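Local coordinates for protein inactive Zymogen C11 Protease (Parabacteroides distasonis, PDB 6MZO) that is the inactive zymogen of a clostripain-like C11 peptidase, probably a cysteine protease of clan CD that matures by proteolytic cleavage, at residues F155-C163 and N191-M202; C167-R175 and Y347-D355. All blocks are in the same frame, centred on the assembly; numbering follows the deposited sequence.

Interaction 1: residues F155-C163 and N191-M202; sequences FDFILFDAC and NGFPYQTIMGDM
D161, near the end of strand 157-162, reaches across to the backbone at G192 and F193 and to the hydroxyl of Y195. D161 CB lies 3.3 Å from Y195 OH. With CG anti to the backbone N (chi1 -169°), the carboxylate is carried toward the 191-194 loop, and D161 CG comes within 3.5 Å of F193 CD1. At the tip the two oxygens divide their work. D161 OD1 rests 3.3 Å from G192 CA and is also hydrogen-bonded to H116 NE2. D161 OD2 takes two bonds. Y195 OH donates to the anti lone pair of D161 OD2 at 2.6 Å. F193 N reaches D161 OD2 from above the carboxylate plane at 2.9 Å, in an almost straight bond (177°). The short bond at the phenol edge, with ring and carboxylate only 30° apart, and the backbone N-H together fix the rotation of the buried acid. G192 lets the chain pass this close, since a CB there would run into OD2.

Two residues earlier, L159 makes the apolar part of the contact. Its CD2 sits over the centre of the F193 ring, a CH-pi contact of 3.6 Å to the centroid, while CD1 meets I198 CD1 tip to tip. Farther back, F157 crosses M202 at about a right angle, its CZ 3.9 Å from M202 CB.

F157, L159 and D161 therefore all use one side of the strand, against which the irregular helix 195-202 runs nearly antiparallel. This is the strand-and-helix packing of an alpha/beta/alpha sandwich. Its D-A-C ending is consistent with the caspase-like fold of clan CD peptidases, in which the corresponding strand end typically carries the nucleophilic cysteine; C163 would probably take that place here.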
loop_
_atom_site.group_PDB
_atom_site.type_symbol
_atom_site.label_atom_id
_atom_site.label_comp_id
_atom_site.label_asym_id
_atom_site.label_seq_id
_atom_site.Cartn_x
_atom_site.Cartn_y
_atom_site.Cartn_z
ATOM N N PHE A 155 -0.134 -7.822 12.052
ATOM C CA PHE A 155 1.179 -7.310 11.731
ATOM C C PHE A 155 1.419 -5.986 12.391
ATOM O O PHE A 155 0.497 -5.213 12.554
ATOM C CB PHE A 155 1.280 -7.072 10.202
ATOM C CG PHE A 155 1.153 -8.334 9.429
ATOM C CD1 PHE A 155 2.221 -9.193 9.365
ATOM C CD2 PHE A 155 -0.033 -8.648 8.781
ATOM C CE1 PHE A 155 2.141 -10.426 8.665
ATOM C CE2 PHE A 155 -0.118 -9.837 8.086
ATOM C CZ PHE A 155 0.967 -10.731 8.035
ATOM N N ASP A 156 2.654 -5.704 12.748
ATOM C CA ASP A 156 2.928 -4.330 13.251
ATOM C C ASP A 156 2.771 -3.333 12.125
ATOM O O ASP A 156 2.375 -2.163 12.384
ATOM C CB ASP A 156 4.358 -4.246 13.817
ATOM C CG ASP A 156 4.483 -4.917 15.180
ATOM O OD1 ASP A 156 3.551 -5.587 15.652
ATOM O OD2 ASP A 156 5.523 -4.761 15.841
ATOM N N PHE A 157 3.166 -3.703 10.908
ATOM C CA PHE A 157 2.910 -2.851 9.756
ATOM C C PHE A 157 2.683 -3.673 8.501
ATOM O O PHE A 157 3.156 -4.831 8.404
ATOM C CB PHE A 157 4.093 -1.873 9.497
ATOM C CG PHE A 157 5.401 -2.571 9.085
ATOM C CD1 PHE A 157 5.697 -2.869 7.774
ATOM C CD2 PHE A 157 6.367 -2.967 10.049
ATOM C CE1 PHE A 157 6.860 -3.521 7.392
ATOM C CE2 PHE A 157 7.559 -3.641 9.635
ATOM C CZ PHE A 157 7.813 -3.912 8.337
ATOM N N ILE A 158 1.921 -3.075 7.555
ATOM C CA ILE A 158 1.963 -3.610 6.191
ATOM C C ILE A 158 2.452 -2.466 5.338
ATOM O O ILE A 158 1.895 -1.338 5.429
ATOM C CB ILE A 158 0.585 -4.108 5.645
ATOM C CG1 ILE A 158 0.059 -5.284 6.486
ATOM C CG2 ILE A 158 0.735 -4.466 4.158
ATOM C CD1 ILE A 158 -1.485 -5.620 6.218
ATOM N N LEU A 159 3.511 -2.729 4.572
ATOM C CA LEU A 159 4.070 -1.742 3.627
ATOM C C LEU A 159 3.614 -2.159 2.240
ATOM O O LEU A 159 3.976 -3.234 1.764
ATOM C CB LEU A 159 5.592 -1.737 3.749
ATOM C CG LEU A 159 6.389 -0.689 2.954
ATOM C CD1 LEU A 159 7.896 -0.795 3.346
ATOM C CD2 LEU A 159 6.326 -0.863 1.478
ATOM N N PHE A 160 2.765 -1.314 1.631
ATOM C CA PHE A 160 2.313 -1.623 0.253
ATOM C C PHE A 160 3.242 -0.960 -0.739
ATOM O O PHE A 160 3.171 0.264 -0.940
ATOM C CB PHE A 160 0.880 -1.113 0.052
ATOM C CG PHE A 160 -0.173 -1.909 0.777
ATOM C CD1 PHE A 160 -0.499 -3.193 0.350
ATOM C CD2 PHE A 160 -0.863 -1.344 1.856
ATOM C CE1 PHE A 160 -1.475 -3.917 0.989
ATOM C CE2 PHE A 160 -1.886 -2.099 2.504
ATOM C CZ PHE A 160 -2.163 -3.365 2.044
ATOM N N ASP A 161 4.122 -1.725 -1.358
ATOM C CA ASP A 161 4.970 -1.173 -2.398
ATOM C C ASP A 161 4.225 -1.410 -3.694
ATOM O O ASP A 161 4.448 -2.382 -4.413
ATOM C CB ASP A 161 6.399 -1.833 -2.330
ATOM C CG ASP A 161 7.392 -1.099 -3.230
ATOM O OD1 ASP A 161 6.981 -0.385 -4.190
ATOM O OD2 ASP A 161 8.583 -1.320 -3.089
ATOM N N ALA A 162 3.286 -0.476 -3.967
ATOM C CA ALA A 162 2.225 -0.712 -4.953
ATOM C C ALA A 162 1.596 0.651 -5.230
ATOM O O ALA A 162 1.836 1.594 -4.490
ATOM C CB ALA A 162 1.156 -1.702 -4.413
ATOM N N CYS A 163 0.871 0.716 -6.326
ATOM C CA CYS A 163 0.161 1.966 -6.581
ATOM C C CYS A 163 -1.152 2.094 -5.849
ATOM O O CYS A 163 -1.955 1.150 -5.732
ATOM C CB CYS A 163 -0.104 2.134 -8.090
ATOM S SG CYS A 163 1.402 2.033 -9.090
ATOM N N ASN A 191 11.675 0.937 -9.300
ATOM C CA ASN A 191 11.955 -0.073 -8.315
ATOM C C ASN A 191 10.858 -0.085 -7.257
ATOM O O ASN A 191 10.342 -1.154 -6.907
ATOM C CB ASN A 191 13.321 0.163 -7.682
ATOM C CG ASN A 191 13.667 1.629 -7.606
ATOM O OD1 ASN A 191 13.028 2.460 -8.256
ATOM N ND2 ASN A 191 14.691 1.958 -6.828
ATOM N N GLY A 192 10.444 1.089 -6.794
ATOM C CA GLY A 192 9.614 1.070 -5.608
ATOM C C GLY A 192 10.324 1.717 -4.395
ATOM O O GLY A 192 10.991 2.758 -4.578
ATOM N N PHE A 193 10.128 1.152 -3.193
ATOM C CA PHE A 193 10.694 1.749 -1.987
ATOM C C PHE A 193 12.230 1.675 -1.965
ATOM O O PHE A 193 12.857 0.826 -2.632
ATOM C CB PHE A 193 10.140 1.091 -0.707
ATOM C CG PHE A 193 8.862 1.661 -0.239
ATOM C CD1 PHE A 193 7.742 1.593 -1.027
ATOM C CD2 PHE A 193 8.808 2.291 1.027
ATOM C CE1 PHE A 193 6.492 2.136 -0.534
ATOM C CE2 PHE A 193 7.615 2.842 1.495
ATOM C CZ PHE A 193 6.454 2.733 0.730
ATOM N N PRO A 194 12.864 2.574 -1.193
ATOM C CA PRO A 194 14.340 2.590 -1.129
ATOM C C PRO A 194 14.804 1.585 -0.088
ATOM O O PRO A 194 15.163 1.931 1.054
ATOM C CB PRO A 194 14.640 4.039 -0.721
ATOM C CG PRO A 194 13.447 4.424 0.182
ATOM C CD PRO A 194 12.249 3.795 -0.615
ATOM N N TYR A 195 14.714 0.312 -0.469
ATOM C CA TYR A 195 15.011 -0.723 0.524
ATOM C C TYR A 195 16.392 -0.514 1.048
ATOM O O TYR A 195 16.695 -0.888 2.205
ATOM C CB TYR A 195 14.857 -2.167 -0.078
ATOM C CG TYR A 195 13.390 -2.419 -0.375
ATOM C CD1 TYR A 195 12.515 -2.674 0.680
ATOM C CD2 TYR A 195 12.871 -2.245 -1.641
ATOM C CE1 TYR A 195 11.133 -2.847 0.456
ATOM C CE2 TYR A 195 11.478 -2.406 -1.893
ATOM C CZ TYR A 195 10.626 -2.685 -0.811
ATOM O OH TYR A 195 9.297 -2.793 -1.028
ATOM N N GLN A 196 17.295 0.081 0.244
ATOM C CA GLN A 196 18.677 0.166 0.744
ATOM C C GLN A 196 18.847 1.123 1.934
ATOM O O GLN A 196 19.937 1.104 2.569
ATOM C CB GLN A 196 19.589 0.600 -0.420
ATOM C CG GLN A 196 19.406 2.082 -0.851
ATOM C CD GLN A 196 18.179 2.383 -1.701
ATOM O OE1 GLN A 196 17.377 1.524 -2.095
ATOM N NE2 GLN A 196 18.036 3.687 -2.025
ATOM N N THR A 197 17.795 1.856 2.300
ATOM C CA THR A 197 17.914 2.762 3.432
ATOM C C THR A 197 16.912 2.440 4.538
ATOM O O THR A 197 16.980 3.074 5.604
ATOM C CB THR A 197 17.702 4.273 3.056
ATOM O OG1 THR A 197 16.395 4.510 2.502
ATOM C CG2 THR A 197 18.758 4.751 2.095
ATOM N N ILE A 198 15.944 1.558 4.319
ATOM C CA ILE A 198 14.883 1.352 5.348
ATOM C C ILE A 198 14.967 0.016 6.122
ATOM O O ILE A 198 14.057 -0.304 6.926
ATOM C CB ILE A 198 13.467 1.401 4.774
ATOM C CG1 ILE A 198 13.326 0.428 3.602
ATOM C CG2 ILE A 198 13.254 2.898 4.212
ATOM C CD1 ILE A 198 11.769 0.191 3.204
ATOM N N MET A 199 15.966 -0.806 5.765
ATOM C CA MET A 199 15.914 -2.166 6.366
ATOM C C MET A 199 16.027 -2.098 7.901
ATOM O O MET A 199 15.188 -2.762 8.617
ATOM C CB MET A 199 17.039 -3.074 5.801
ATOM C CG MET A 199 16.915 -3.281 4.251
ATOM S SD MET A 199 15.303 -3.840 3.711
ATOM C CE MET A 199 15.146 -5.373 4.706
ATOM N N GLY A 200 17.017 -1.404 8.428
ATOM C CA GLY A 200 17.069 -1.282 9.900
ATOM C C GLY A 200 15.773 -0.721 10.526
ATOM O O GLY A 200 15.367 -1.195 11.637
ATOM N N ASP A 201 15.137 0.258 9.878
ATOM C CA ASP A 201 13.876 0.781 10.425
ATOM C C ASP A 201 12.825 -0.281 10.544
ATOM O O ASP A 201 11.999 -0.184 11.515
ATOM C CB ASP A 201 13.378 1.966 9.556
ATOM C CG ASP A 201 14.322 3.171 9.641
ATOM O OD1 ASP A 201 14.948 3.397 10.704
ATOM O OD2 ASP A 201 14.484 3.902 8.621
ATOM N N MET A 202 12.780 -1.255 9.621
ATOM C CA MET A 202 11.748 -2.316 9.761
ATOM C C MET A 202 11.966 -3.235 10.991
ATOM O O MET A 202 11.047 -3.939 11.362
ATOM C CB MET A 202 11.699 -3.223 8.485
ATOM C CG MET A 202 11.422 -2.442 7.290
ATOM S SD MET A 202 11.416 -3.798 5.921
ATOM C CE MET A 202 11.799 -2.899 4.466
#

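Interaction 2: residues C167-R175 and Y347-D355; sequences CAEVAYAFR and YKDLEWYKD
E169 OE2 accepts from two donors: Y347 OH at 2.6 Å, on the anti side of the carboxylate, and the backbone N of Y334. The E169 chain bends at chi2 (86°) to bring the acid to the edge of the Y347 ring. A water bridges E169 O and W352 N, tying the first turn of helix 351-355 to helix 168-173. The W352 indole lies against the same helix: A168 CB sits over the face of its six-membered ring, 3.9 Å from the centroid, and its CE3 edge points at the face of Y172 in a T-shaped pair with planes 82° apart.

Segments 168-173 and 351-355 cross at 91°, so the C-terminal helix lies athwart the short connecting helix of a beta-alpha-beta crossover in this alpha/beta/alpha fold.

On the other face of the Y172 ring, R175 NH1 stands 3.4 Å above the plane. Beyond the ring edge, Y172 OH donates to the anti lone pair of D355 OD2 at 2.6 Å. R175 NH1 and NH2 both grip E351 OE2, at 3.1 and 3.2 Å, from above its carboxylate plane. NH1 also donates to Y172 O, and NE to D236, which holds the guanidinium flat over the phenol. A leucine in place of R175 would probably leave E351 and D236 without their charge partner and the Y172 ring without its guanidinium cover.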
loop_
_atom_site.group_PDB
_atom_site.type_symbol
_atom_site.label_atom_id
_atom_site.label_comp_id
_atom_site.label_asym_id
_atom_site.label_seq_id
_atom_site.Cartn_x
_atom_site.Cartn_y
_atom_site.Cartn_z
ATOM N N CYS A 167 -5.362 4.901 0.504
ATOM C CA CYS A 167 -6.686 5.473 0.358
ATOM C C CYS A 167 -7.513 5.021 1.519
ATOM O O CYS A 167 -7.150 4.069 2.194
ATOM C CB CYS A 167 -7.353 5.036 -0.923
ATOM S SG CYS A 167 -7.538 3.210 -1.028
ATOM N N ALA A 168 -8.564 5.744 1.797
ATOM C CA ALA A 168 -9.364 5.444 2.959
ATOM C C ALA A 168 -9.843 4.039 2.900
ATOM O O ALA A 168 -9.941 3.345 3.937
ATOM C CB ALA A 168 -10.530 6.375 3.076
ATOM N N GLU A 169 -10.258 3.614 1.708
ATOM C CA GLU A 169 -10.876 2.317 1.603
ATOM C C GLU A 169 -9.958 1.170 1.999
ATOM O O GLU A 169 -10.411 0.198 2.651
ATOM C CB GLU A 169 -11.350 2.065 0.177
ATOM C CG GLU A 169 -12.444 3.052 -0.358
ATOM C CD GLU A 169 -11.845 4.340 -0.974
ATOM O OE1 GLU A 169 -10.671 4.641 -0.771
ATOM O OE2 GLU A 169 -12.641 5.018 -1.638
ATOM N N VAL A 170 -8.716 1.284 1.574
ATOM C CA VAL A 170 -7.688 0.284 1.967
ATOM C C VAL A 170 -7.299 0.418 3.417
ATOM O O VAL A 170 -7.167 -0.598 4.185
ATOM C CB VAL A 170 -6.425 0.412 1.023
ATOM C CG1 VAL A 170 -5.192 -0.330 1.620
ATOM C CG2 VAL A 170 -6.792 -0.011 -0.388
ATOM N N ALA A 171 -7.012 1.650 3.858
ATOM C CA ALA A 171 -6.618 1.773 5.275
ATOM C C ALA A 171 -7.754 1.211 6.180
ATOM O O ALA A 171 -7.496 0.559 7.258
ATOM C CB ALA A 171 -6.338 3.237 5.609
ATOM N N TYR A 172 -9.004 1.422 5.766
ATOM C CA TYR A 172 -10.102 0.944 6.585
ATOM C C TYR A 172 -10.177 -0.585 6.531
ATOM O O TYR A 172 -10.358 -1.274 7.584
ATOM C CB TYR A 172 -11.435 1.538 6.108
ATOM C CG TYR A 172 -12.592 1.269 7.023
ATOM C CD1 TYR A 172 -12.648 1.862 8.279
ATOM C CD2 TYR A 172 -13.682 0.541 6.593
ATOM C CE1 TYR A 172 -13.778 1.677 9.096
ATOM C CE2 TYR A 172 -14.845 0.296 7.438
ATOM C CZ TYR A 172 -14.841 0.934 8.669
ATOM O OH TYR A 172 -15.938 0.715 9.427
ATOM N N ALA A 173 -10.025 -1.129 5.331
ATOM C CA ALA A 173 -10.182 -2.616 5.164
ATOM C C ALA A 173 -9.135 -3.376 5.967
ATOM O O ALA A 173 -9.448 -4.515 6.432
ATOM C CB ALA A 173 -10.073 -3.016 3.696
ATOM N N PHE A 174 -7.943 -2.810 6.066
ATOM C CA PHE A 174 -6.844 -3.526 6.757
ATOM C C PHE A 174 -6.655 -3.112 8.187
ATOM O O PHE A 174 -5.650 -3.518 8.806
ATOM C CB PHE A 174 -5.509 -3.381 5.981
ATOM C CG PHE A 174 -5.542 -4.120 4.653
ATOM C CD1 PHE A 174 -6.060 -3.494 3.495
ATOM C CD2 PHE A 174 -5.142 -5.433 4.572
ATOM C CE1 PHE A 174 -6.156 -4.172 2.295
ATOM C CE2 PHE A 174 -5.235 -6.137 3.379
ATOM C CZ PHE A 174 -5.765 -5.504 2.228
ATOM N N ARG A 175 -7.579 -2.325 8.744
ATOM C CA ARG A 175 -7.353 -1.739 10.091
ATOM C C ARG A 175 -7.231 -2.797 11.179
ATOM O O ARG A 175 -6.608 -2.533 12.200
ATOM C CB ARG A 175 -8.490 -0.764 10.450
ATOM C CG ARG A 175 -9.844 -1.439 10.670
ATOM C CD ARG A 175 -10.915 -0.316 10.709
ATOM N NE ARG A 175 -12.200 -0.803 11.134
ATOM C CZ ARG A 175 -13.008 -1.566 10.388
ATOM N NH1 ARG A 175 -12.616 -1.905 9.177
ATOM N NH2 ARG A 175 -14.171 -2.036 10.838
ATOM N N TYR A 347 -18.070 -0.629 -6.216
ATOM C CA TYR A 347 -17.693 0.027 -4.996
ATOM C C TYR A 347 -18.569 -0.356 -3.830
ATOM O O TYR A 347 -18.120 -0.306 -2.695
ATOM C CB TYR A 347 -17.758 1.532 -5.199
ATOM C CG TYR A 347 -17.042 2.349 -4.163
ATOM C CD1 TYR A 347 -15.633 2.305 -4.005
ATOM C CD2 TYR A 347 -17.784 3.185 -3.358
ATOM C CE1 TYR A 347 -14.992 3.148 -3.074
ATOM C CE2 TYR A 347 -17.181 4.010 -2.418
ATOM C CZ TYR A 347 -15.790 3.967 -2.273
ATOM O OH TYR A 347 -15.258 4.802 -1.355
ATOM N N LYS A 348 -19.827 -0.719 -4.122
ATOM C CA LYS A 348 -20.815 -0.994 -3.069
ATOM C C LYS A 348 -20.499 -2.236 -2.233
ATOM O O LYS A 348 -21.030 -2.396 -1.130
ATOM C CB LYS A 348 -22.216 -1.081 -3.673
ATOM C CG LYS A 348 -22.667 0.318 -4.192
ATOM C CD LYS A 348 -24.070 0.278 -4.825
ATOM C CE LYS A 348 -24.511 1.689 -5.149
ATOM N NZ LYS A 348 -25.688 1.720 -6.070
ATOM N N ASP A 349 -19.560 -3.048 -2.692
ATOM C CA ASP A 349 -19.199 -4.202 -1.902
ATOM C C ASP A 349 -18.061 -3.903 -0.949
ATOM O O ASP A 349 -17.702 -4.786 -0.171
ATOM C CB ASP A 349 -18.806 -5.353 -2.792
ATOM C CG ASP A 349 -19.990 -5.914 -3.569
ATOM O OD1 ASP A 349 -21.085 -6.013 -2.975
ATOM O OD2 ASP A 349 -19.805 -6.216 -4.763
ATOM N N LEU A 350 -17.440 -2.715 -1.021
ATOM C CA LEU A 350 -16.334 -2.426 -0.059
ATOM C C LEU A 350 -16.825 -2.106 1.360
ATOM O O LEU A 350 -17.852 -1.453 1.546
ATOM C CB LEU A 350 -15.520 -1.234 -0.551
ATOM C CG LEU A 350 -14.741 -1.523 -1.823
ATOM C CD1 LEU A 350 -14.026 -0.262 -2.205
ATOM C CD2 LEU A 350 -13.753 -2.628 -1.566
ATOM N N GLU A 351 -16.070 -2.540 2.371
ATOM C CA GLU A 351 -16.438 -2.260 3.729
ATOM C C GLU A 351 -16.584 -0.764 4.027
ATOM O O GLU A 351 -17.509 -0.356 4.751
ATOM C CB GLU A 351 -15.371 -2.854 4.668
ATOM C CG GLU A 351 -15.761 -2.869 6.117
ATOM C CD GLU A 351 -14.681 -3.525 6.994
ATOM O OE1 GLU A 351 -13.644 -3.950 6.445
ATOM O OE2 GLU A 351 -14.908 -3.686 8.223
ATOM N N TRP A 352 -15.672 0.046 3.494
ATOM C CA TRP A 352 -15.776 1.499 3.664
ATOM C C TRP A 352 -17.145 2.023 3.170
ATOM O O TRP A 352 -17.813 2.786 3.854
ATOM C CB TRP A 352 -14.621 2.214 2.938
ATOM C CG TRP A 352 -14.726 3.724 2.989
ATOM C CD1 TRP A 352 -15.277 4.514 2.033
ATOM C CD2 TRP A 352 -14.248 4.585 4.037
ATOM N NE1 TRP A 352 -15.186 5.871 2.432
ATOM C CE2 TRP A 352 -14.545 5.926 3.649
ATOM C CE3 TRP A 352 -13.630 4.351 5.260
ATOM C CZ2 TRP A 352 -14.246 7.031 4.463
ATOM C CZ3 TRP A 352 -13.282 5.444 6.062
ATOM C CH2 TRP A 352 -13.623 6.761 5.666
ATOM N N TYR A 353 -17.563 1.651 1.979
ATOM C CA TYR A 353 -18.868 2.077 1.504
ATOM C C TYR A 353 -20.021 1.671 2.430
ATOM O O TYR A 353 -20.906 2.474 2.726
ATOM C CB TYR A 353 -19.118 1.515 0.109
ATOM C CG TYR A 353 -20.491 1.902 -0.408
ATOM C CD1 TYR A 353 -20.700 3.168 -0.975
ATOM C CD2 TYR A 353 -21.559 1.066 -0.267
ATOM C CE1 TYR A 353 -21.962 3.539 -1.421
ATOM C CE2 TYR A 353 -22.849 1.443 -0.728
ATOM C CZ TYR A 353 -23.013 2.683 -1.293
ATOM O OH TYR A 353 -24.305 3.018 -1.739
ATOM N N LYS A 354 -20.050 0.401 2.842
ATOM C CA LYS A 354 -21.096 -0.075 3.692
ATOM C C LYS A 354 -21.175 0.679 5.014
ATOM O O LYS A 354 -22.279 1.023 5.484
ATOM C CB LYS A 354 -20.900 -1.576 3.945
ATOM C CG LYS A 354 -20.961 -2.398 2.655
ATOM C CD LYS A 354 -20.678 -3.884 2.960
ATOM C CE LYS A 354 -20.563 -4.736 1.685
ATOM N NZ LYS A 354 -20.117 -6.132 2.091
ATOM N N ASP A 355 -20.016 0.972 5.590
ATOM C CA ASP A 355 -19.991 1.589 6.919
ATOM C C ASP A 355 -20.090 3.114 6.892
ATOM O O ASP A 355 -20.539 3.724 7.883
ATOM C CB ASP A 355 -18.761 1.165 7.702
ATOM C CG ASP A 355 -18.763 -0.320 8.010
ATOM O OD1 ASP A 355 -19.814 -0.963 7.800
ATOM O OD2 ASP A 355 -17.741 -0.831 8.455
HETATM O O HOH W 1 -13.173 -0.859 2.357
#

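In the fold
Along the chain the segments alternate, 155-163, 167-175, 191-202, 347-355, so the two contacts are interleaved in the chain. Strand 155-162 and helix 168-173 follow each other, and the chain then returns to the central mixed sheet as the neighbouring parallel strand 178-183. Interaction 1 packs helix 195-203 on one face of that sheet; interaction 2 fastens the C-terminal helix 351-357 to helix 168-173 on the other. Their centres are 23 Å apart, yet they join through I158 and F160, which pack against F174 and V170. The C-terminal end of the chain is thus bound, through one helix, to the strand whose end probably belongs to the active-site region.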